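Local coordinates for protein ElaA (Pseudomonas aeruginosa, PDB 1XEB), which probably acts as an N-acyltransferase of the GNAT superfamily, transferring an acyl group from acyl-CoA to an amine, at residues L64-I78 and A100-Y114. Residues are numbered along the deposited sequence; the frame is centred on the assembly and turned at random.
Sequences LRLLDPVRHEGQVVI and ALQAAERLWLDTPVY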
loop_
_atom_site.group_PDB
_atom_site.type_symbol
_atom_site.label_atom_id
_atom_site.label_comp_id
_atom_site.label_asym_id
_atom_site.label_seq_id
_atom_site.Cartn_x
_atom_site.Cartn_y
_atom_site.Cartn_z
ATOM N N LEU A 64 4.287 -0.391 1.019
ATOM C CA LEU A 64 3.020 -0.246 0.331
ATOM C C LEU A 64 3.153 -0.981 -1.009
ATOM O O LEU A 64 4.240 -1.075 -1.598
ATOM C CB LEU A 64 2.596 1.223 0.152
ATOM C CG LEU A 64 3.096 2.148 -0.953
ATOM C CD1 LEU A 64 2.695 1.630 -2.339
ATOM C CD2 LEU A 64 2.492 3.524 -0.706
ATOM N N ARG A 65 2.034 -1.528 -1.459
ATOM C CA ARG A 65 1.990 -2.283 -2.694
ATOM C C ARG A 65 1.207 -1.572 -3.799
ATOM O O ARG A 65 0.173 -0.938 -3.552
ATOM C CB ARG A 65 1.359 -3.651 -2.418
ATOM C CG ARG A 65 1.217 -4.529 -3.641
ATOM C CD ARG A 65 0.618 -5.873 -3.278
ATOM N NE ARG A 65 -0.772 -5.770 -2.836
ATOM C CZ ARG A 65 -1.516 -6.818 -2.493
ATOM N NH1 ARG A 65 -0.995 -8.044 -2.539
ATOM N NH2 ARG A 65 -2.779 -6.644 -2.107
ATOM N N LEU A 66 1.721 -1.696 -5.018
ATOM C CA LEU A 66 1.100 -1.122 -6.193
ATOM C C LEU A 66 0.680 -2.237 -7.172
ATOM O O LEU A 66 1.520 -2.991 -7.665
ATOM C CB LEU A 66 2.083 -0.153 -6.870
ATOM C CG LEU A 66 2.408 1.066 -6.001
ATOM C CD1 LEU A 66 3.844 1.513 -6.194
ATOM C CD2 LEU A 66 1.462 2.171 -6.338
ATOM N N LEU A 67 -0.619 -2.348 -7.444
ATOM C CA LEU A 67 -1.112 -3.346 -8.397
ATOM C C LEU A 67 -1.262 -2.666 -9.770
ATOM O O LEU A 67 -1.803 -1.556 -9.851
ATOM C CB LEU A 67 -2.459 -3.900 -7.926
ATOM C CG LEU A 67 -2.494 -4.827 -6.701
ATOM C CD1 LEU A 67 -1.651 -4.257 -5.601
ATOM C CD2 LEU A 67 -3.930 -5.010 -6.219
ATOM N N ASP A 68 -0.787 -3.310 -10.838
ATOM C CA ASP A 68 -0.867 -2.721 -12.180
ATOM C C ASP A 68 -2.285 -2.611 -12.730
ATOM O O ASP A 68 -3.156 -3.434 -12.432
ATOM C CB ASP A 68 0.016 -3.475 -13.194
ATOM C CG ASP A 68 -0.519 -4.847 -13.554
ATOM O OD1 ASP A 68 0.040 -5.837 -13.043
ATOM O OD2 ASP A 68 -1.487 -4.944 -14.349
ATOM N N PRO A 69 -2.519 -1.592 -13.569
ATOM C CA PRO A 69 -3.808 -1.299 -14.191
ATOM C C PRO A 69 -4.439 -2.305 -15.152
ATOM O O PRO A 69 -5.663 -2.470 -15.120
ATOM C CB PRO A 69 -3.571 0.076 -14.822
ATOM C CG PRO A 69 -2.139 0.037 -15.181
ATOM C CD PRO A 69 -1.510 -0.595 -13.971
ATOM N N VAL A 70 -3.663 -2.986 -15.998
ATOM C CA VAL A 70 -4.320 -3.934 -16.899
ATOM C C VAL A 70 -4.984 -5.062 -16.101
ATOM O O VAL A 70 -6.022 -5.577 -16.499
ATOM C CB VAL A 70 -3.356 -4.532 -17.960
ATOM C CG1 VAL A 70 -2.170 -3.616 -18.160
ATOM C CG2 VAL A 70 -2.957 -5.953 -17.596
ATOM N N ARG A 71 -4.398 -5.430 -14.960
ATOM C CA ARG A 71 -4.979 -6.477 -14.125
ATOM C C ARG A 71 -6.070 -5.947 -13.198
ATOM O O ARG A 71 -6.733 -6.715 -12.498
ATOM C CB ARG A 71 -3.893 -7.171 -13.304
ATOM C CG ARG A 71 -3.547 -8.553 -13.836
ATOM C CD ARG A 71 -2.099 -8.898 -13.626
ATOM N NE ARG A 71 -1.806 -10.257 -14.084
ATOM C CZ ARG A 71 -2.319 -11.363 -13.547
ATOM N NH1 ARG A 71 -1.989 -12.549 -14.036
ATOM N NH2 ARG A 71 -3.155 -11.294 -12.518
ATOM N N HIS A 72 -6.278 -4.631 -13.213
ATOM C CA HIS A 72 -7.295 -4.025 -12.367
ATOM C C HIS A 72 -8.174 -2.978 -13.058
ATOM O O HIS A 72 -8.199 -1.798 -12.699
ATOM C CB HIS A 72 -6.610 -3.477 -11.114
ATOM C CG HIS A 72 -5.931 -4.546 -10.321
ATOM N ND1 HIS A 72 -6.636 -5.470 -9.581
ATOM C CD2 HIS A 72 -4.635 -4.942 -10.280
ATOM C CE1 HIS A 72 -5.805 -6.392 -9.128
ATOM N NE2 HIS A 72 -4.585 -6.095 -9.540
ATOM N N GLU A 73 -8.891 -3.441 -14.074
ATOM C CA GLU A 73 -9.824 -2.619 -14.826
ATOM C C GLU A 73 -9.453 -1.147 -15.064
ATOM O O GLU A 73 -10.303 -0.263 -14.921
ATOM C CB GLU A 73 -11.187 -2.677 -14.147
ATOM C CG GLU A 73 -11.749 -4.074 -13.948
ATOM C CD GLU A 73 -11.150 -4.795 -12.754
ATOM O OE1 GLU A 73 -10.740 -4.114 -11.783
ATOM O OE2 GLU A 73 -11.112 -6.042 -12.779
ATOM N N GLY A 74 -8.195 -0.890 -15.424
ATOM C CA GLY A 74 -7.759 0.470 -15.716
ATOM C C GLY A 74 -7.483 1.456 -14.594
ATOM O O GLY A 74 -7.592 2.667 -14.797
ATOM N N GLN A 75 -7.125 0.956 -13.418
ATOM C CA GLN A 75 -6.810 1.817 -12.283
ATOM C C GLN A 75 -5.566 1.225 -11.596
ATOM O O GLN A 75 -5.448 -0.000 -11.511
ATOM C CB GLN A 75 -7.970 1.840 -11.272
ATOM C CG GLN A 75 -9.390 1.999 -11.844
ATOM C CD GLN A 75 -10.442 2.322 -10.755
ATOM O OE1 GLN A 75 -10.753 3.504 -10.490
ATOM N NE2 GLN A 75 -10.984 1.277 -10.116
ATOM N N VAL A 76 -4.625 2.060 -11.148
ATOM C CA VAL A 76 -3.481 1.503 -10.435
ATOM C C VAL A 76 -4.026 1.379 -9.016
ATOM O O VAL A 76 -4.632 2.315 -8.511
ATOM C CB VAL A 76 -2.205 2.429 -10.437
ATOM C CG1 VAL A 76 -2.003 3.075 -11.802
ATOM C CG2 VAL A 76 -2.293 3.467 -9.353
ATOM N N VAL A 77 -3.855 0.221 -8.389
ATOM C CA VAL A 77 -4.372 0.026 -7.043
ATOM C C VAL A 77 -3.279 0.071 -5.991
ATOM O O VAL A 77 -2.298 -0.673 -6.059
ATOM C CB VAL A 77 -5.140 -1.320 -6.919
ATOM C CG1 VAL A 77 -5.647 -1.521 -5.486
ATOM C CG2 VAL A 77 -6.312 -1.336 -7.879
ATOM N N ILE A 78 -3.459 0.964 -5.021
ATOM C CA ILE A 78 -2.520 1.140 -3.912
ATOM C C ILE A 78 -3.129 0.418 -2.711
ATOM O O ILE A 78 -4.290 0.614 -2.407
ATOM C CB ILE A 78 -2.350 2.641 -3.593
ATOM C CG1 ILE A 78 -1.335 3.255 -4.534
ATOM C CG2 ILE A 78 -1.937 2.845 -2.158
ATOM C CD1 ILE A 78 -1.298 4.759 -4.434
ATOM N N ALA A 100 4.442 6.823 -3.597
ATOM C CA ALA A 100 3.525 5.932 -4.297
ATOM C C ALA A 100 2.951 6.658 -5.505
ATOM O O ALA A 100 2.927 6.125 -6.611
ATOM C CB ALA A 100 2.401 5.495 -3.372
ATOM N N LEU A 101 2.481 7.881 -5.283
ATOM C CA LEU A 101 1.909 8.672 -6.362
ATOM C C LEU A 101 2.943 8.900 -7.463
ATOM O O LEU A 101 2.620 8.857 -8.656
ATOM C CB LEU A 101 1.390 10.006 -5.810
ATOM C CG LEU A 101 -0.143 10.077 -5.672
ATOM C CD1 LEU A 101 -0.759 8.686 -5.657
ATOM C CD2 LEU A 101 -0.509 10.840 -4.418
ATOM N N GLN A 102 4.188 9.120 -7.054
ATOM C CA GLN A 102 5.274 9.345 -7.997
ATOM C C GLN A 102 5.601 8.084 -8.775
ATOM O O GLN A 102 5.957 8.142 -9.951
ATOM C CB GLN A 102 6.526 9.811 -7.262
ATOM C CG GLN A 102 7.724 9.889 -8.169
ATOM C CD GLN A 102 8.950 10.396 -7.466
ATOM O OE1 GLN A 102 9.517 9.724 -6.597
ATOM N NE2 GLN A 102 9.371 11.599 -7.830
ATOM N N ALA A 103 5.495 6.943 -8.105
ATOM C CA ALA A 103 5.784 5.655 -8.734
ATOM C C ALA A 103 4.702 5.326 -9.776
ATOM O O ALA A 103 5.003 4.890 -10.893
ATOM C CB ALA A 103 5.848 4.572 -7.667
ATOM N N ALA A 104 3.444 5.545 -9.392
ATOM C CA ALA A 104 2.304 5.302 -10.269
ATOM C C ALA A 104 2.442 6.153 -11.538
ATOM O O ALA A 104 2.206 5.681 -12.655
ATOM C CB ALA A 104 1.000 5.655 -9.541
ATOM N N GLU A 105 2.831 7.409 -11.334
ATOM C CA GLU A 105 3.023 8.370 -12.402
ATOM C C GLU A 105 4.123 7.886 -13.352
ATOM O O GLU A 105 3.965 7.896 -14.570
ATOM C CB GLU A 105 3.396 9.719 -11.778
ATOM C CG GLU A 105 4.082 10.701 -12.695
ATOM C CD GLU A 105 3.220 11.901 -13.013
ATOM O OE1 GLU A 105 3.789 13.011 -13.146
ATOM O OE2 GLU A 105 1.981 11.732 -13.139
ATOM N N ARG A 106 5.232 7.450 -12.768
ATOM C CA ARG A 106 6.373 6.952 -13.523
ATOM C C ARG A 106 6.020 5.683 -14.296
ATOM O O ARG A 106 6.307 5.578 -15.483
ATOM C CB ARG A 106 7.524 6.659 -12.557
ATOM C CG ARG A 106 8.890 6.434 -13.194
ATOM C CD ARG A 106 9.916 6.039 -12.130
ATOM N NE ARG A 106 9.943 4.595 -11.900
ATOM C CZ ARG A 106 9.734 4.006 -10.726
ATOM N NH1 ARG A 106 9.471 4.729 -9.635
ATOM N NH2 ARG A 106 9.795 2.684 -10.643
ATOM N N LEU A 107 5.377 4.732 -13.621
ATOM C CA LEU A 107 5.017 3.444 -14.234
ATOM C C LEU A 107 3.791 3.438 -15.142
ATOM O O LEU A 107 3.809 2.854 -16.220
ATOM C CB LEU A 107 4.822 2.382 -13.137
ATOM C CG LEU A 107 6.041 2.036 -12.251
ATOM C CD1 LEU A 107 5.618 1.155 -11.093
ATOM C CD2 LEU A 107 7.109 1.332 -13.097
ATOM N N TRP A 108 2.725 4.095 -14.713
ATOM C CA TRP A 108 1.497 4.102 -15.486
ATOM C C TRP A 108 0.964 5.518 -15.687
ATOM O O TRP A 108 -0.198 5.816 -15.383
ATOM C CB TRP A 108 0.483 3.232 -14.755
ATOM C CG TRP A 108 1.013 1.847 -14.462
ATOM C CD1 TRP A 108 1.151 0.820 -15.355
ATOM C CD2 TRP A 108 1.434 1.327 -13.188
ATOM N NE1 TRP A 108 1.619 -0.305 -14.715
ATOM C CE2 TRP A 108 1.803 -0.021 -13.388
ATOM C CE3 TRP A 108 1.531 1.869 -11.900
ATOM C CZ2 TRP A 108 2.264 -0.841 -12.344
ATOM C CZ3 TRP A 108 1.985 1.054 -10.857
ATOM C CH2 TRP A 108 2.346 -0.287 -11.090
ATOM N N LEU A 109 1.833 6.383 -16.203
ATOM C CA LEU A 109 1.501 7.777 -16.448
ATOM C C LEU A 109 0.040 7.984 -16.829
ATOM O O LEU A 109 -0.518 7.241 -17.642
ATOM C CB LEU A 109 2.395 8.344 -17.548
ATOM C CG LEU A 109 2.099 9.808 -17.895
ATOM C CD1 LEU A 109 2.393 10.690 -16.688
ATOM C CD2 LEU A 109 2.946 10.238 -19.089
ATOM N N ASP A 110 -0.577 8.989 -16.214
ATOM C CA ASP A 110 -1.969 9.338 -16.474
ATOM C C ASP A 110 -3.003 8.261 -16.187
ATOM O O ASP A 110 -4.117 8.321 -16.714
ATOM C CB ASP A 110 -2.135 9.816 -17.919
ATOM C CG ASP A 110 -1.477 11.161 -18.166
ATOM O OD1 ASP A 110 -1.427 11.590 -19.339
ATOM O OD2 ASP A 110 -1.009 11.791 -17.191
ATOM N N THR A 111 -2.648 7.273 -15.372
ATOM C CA THR A 111 -3.608 6.237 -15.012
ATOM C C THR A 111 -4.109 6.599 -13.621
ATOM O O THR A 111 -3.310 6.787 -12.702
ATOM C CB THR A 111 -2.953 4.856 -14.947
ATOM O OG1 THR A 111 -2.314 4.573 -16.198
ATOM C CG2 THR A 111 -3.995 3.792 -14.648
ATOM N N PRO A 112 -5.434 6.725 -13.449
ATOM C CA PRO A 112 -5.955 7.073 -12.128
ATOM C C PRO A 112 -5.600 6.028 -11.080
ATOM O O PRO A 112 -5.484 4.849 -11.389
ATOM C CB PRO A 112 -7.461 7.196 -12.366
ATOM C CG PRO A 112 -7.694 6.337 -13.529
ATOM C CD PRO A 112 -6.527 6.620 -14.421
ATOM N N VAL A 113 -5.432 6.488 -9.840
ATOM C CA VAL A 113 -5.069 5.631 -8.719
ATOM C C VAL A 113 -6.258 5.326 -7.803
ATOM O O VAL A 113 -7.046 6.220 -7.458
ATOM C CB VAL A 113 -3.932 6.289 -7.880
ATOM C CG1 VAL A 113 -3.536 5.370 -6.737
ATOM C CG2 VAL A 113 -2.714 6.557 -8.767
ATOM N N TYR A 114 -6.379 4.063 -7.400
ATOM C CA TYR A 114 -7.479 3.654 -6.538
ATOM C C TYR A 114 -7.005 2.978 -5.257
ATOM O O TYR A 114 -6.027 2.237 -5.251
ATOM C CB TYR A 114 -8.446 2.731 -7.310
ATOM C CG TYR A 114 -9.577 2.166 -6.475
ATOM C CD1 TYR A 114 -9.373 1.079 -5.621
ATOM C CD2 TYR A 114 -10.830 2.756 -6.486
ATOM C CE1 TYR A 114 -10.393 0.602 -4.795
ATOM C CE2 TYR A 114 -11.854 2.294 -5.667
ATOM C CZ TYR A 114 -11.633 1.218 -4.820
ATOM O OH TYR A 114 -12.646 0.775 -3.976
#
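The first torsions of W108 and V76 bring their side chains together: the indole CG lies beside its backbone N (chi1 -54°), which turns the ring toward the hairpin of strands 59-67 and 76-83, and V76 holds CG1 anti to its carbonyl carbon (chi1 -41°), 3.7 Å from W108 CE3. P69 CD lies over one face of the five-membered ring in a CH-pi contact, while D68 CB lies 3.6 Å from W108 CZ2 and L66 CB approaches the ring edge. T111 turns CG2 inward, 3.5 Å from V76 CG1 and also against P69 CB; its OG1 bonds back to W108 O at 2.6 Å, from above the carbonyl plane. Earlier in the helix, A103 CB touches L66 CD1 at 3.9 Å, and A100 CB packs against L64 and I78. Beside this layer strands 76-83 and 113-118 pair in parallel: V76 N donates to P112 O, Y114 N to V76 O (2.7 Å) and I78 N to Y114 O. On the other sheet face the Q75 amide crosses the Y114 ring at 43° between planes. D68 OD2 accepts from R71 N in an Asx motif, and OD1 from D48 N. The geometry is that of a beta-alpha-beta crossover of the GNAT fold: apolar contacts seat the helix on the sheet, while directional backbone bonds set the strand register.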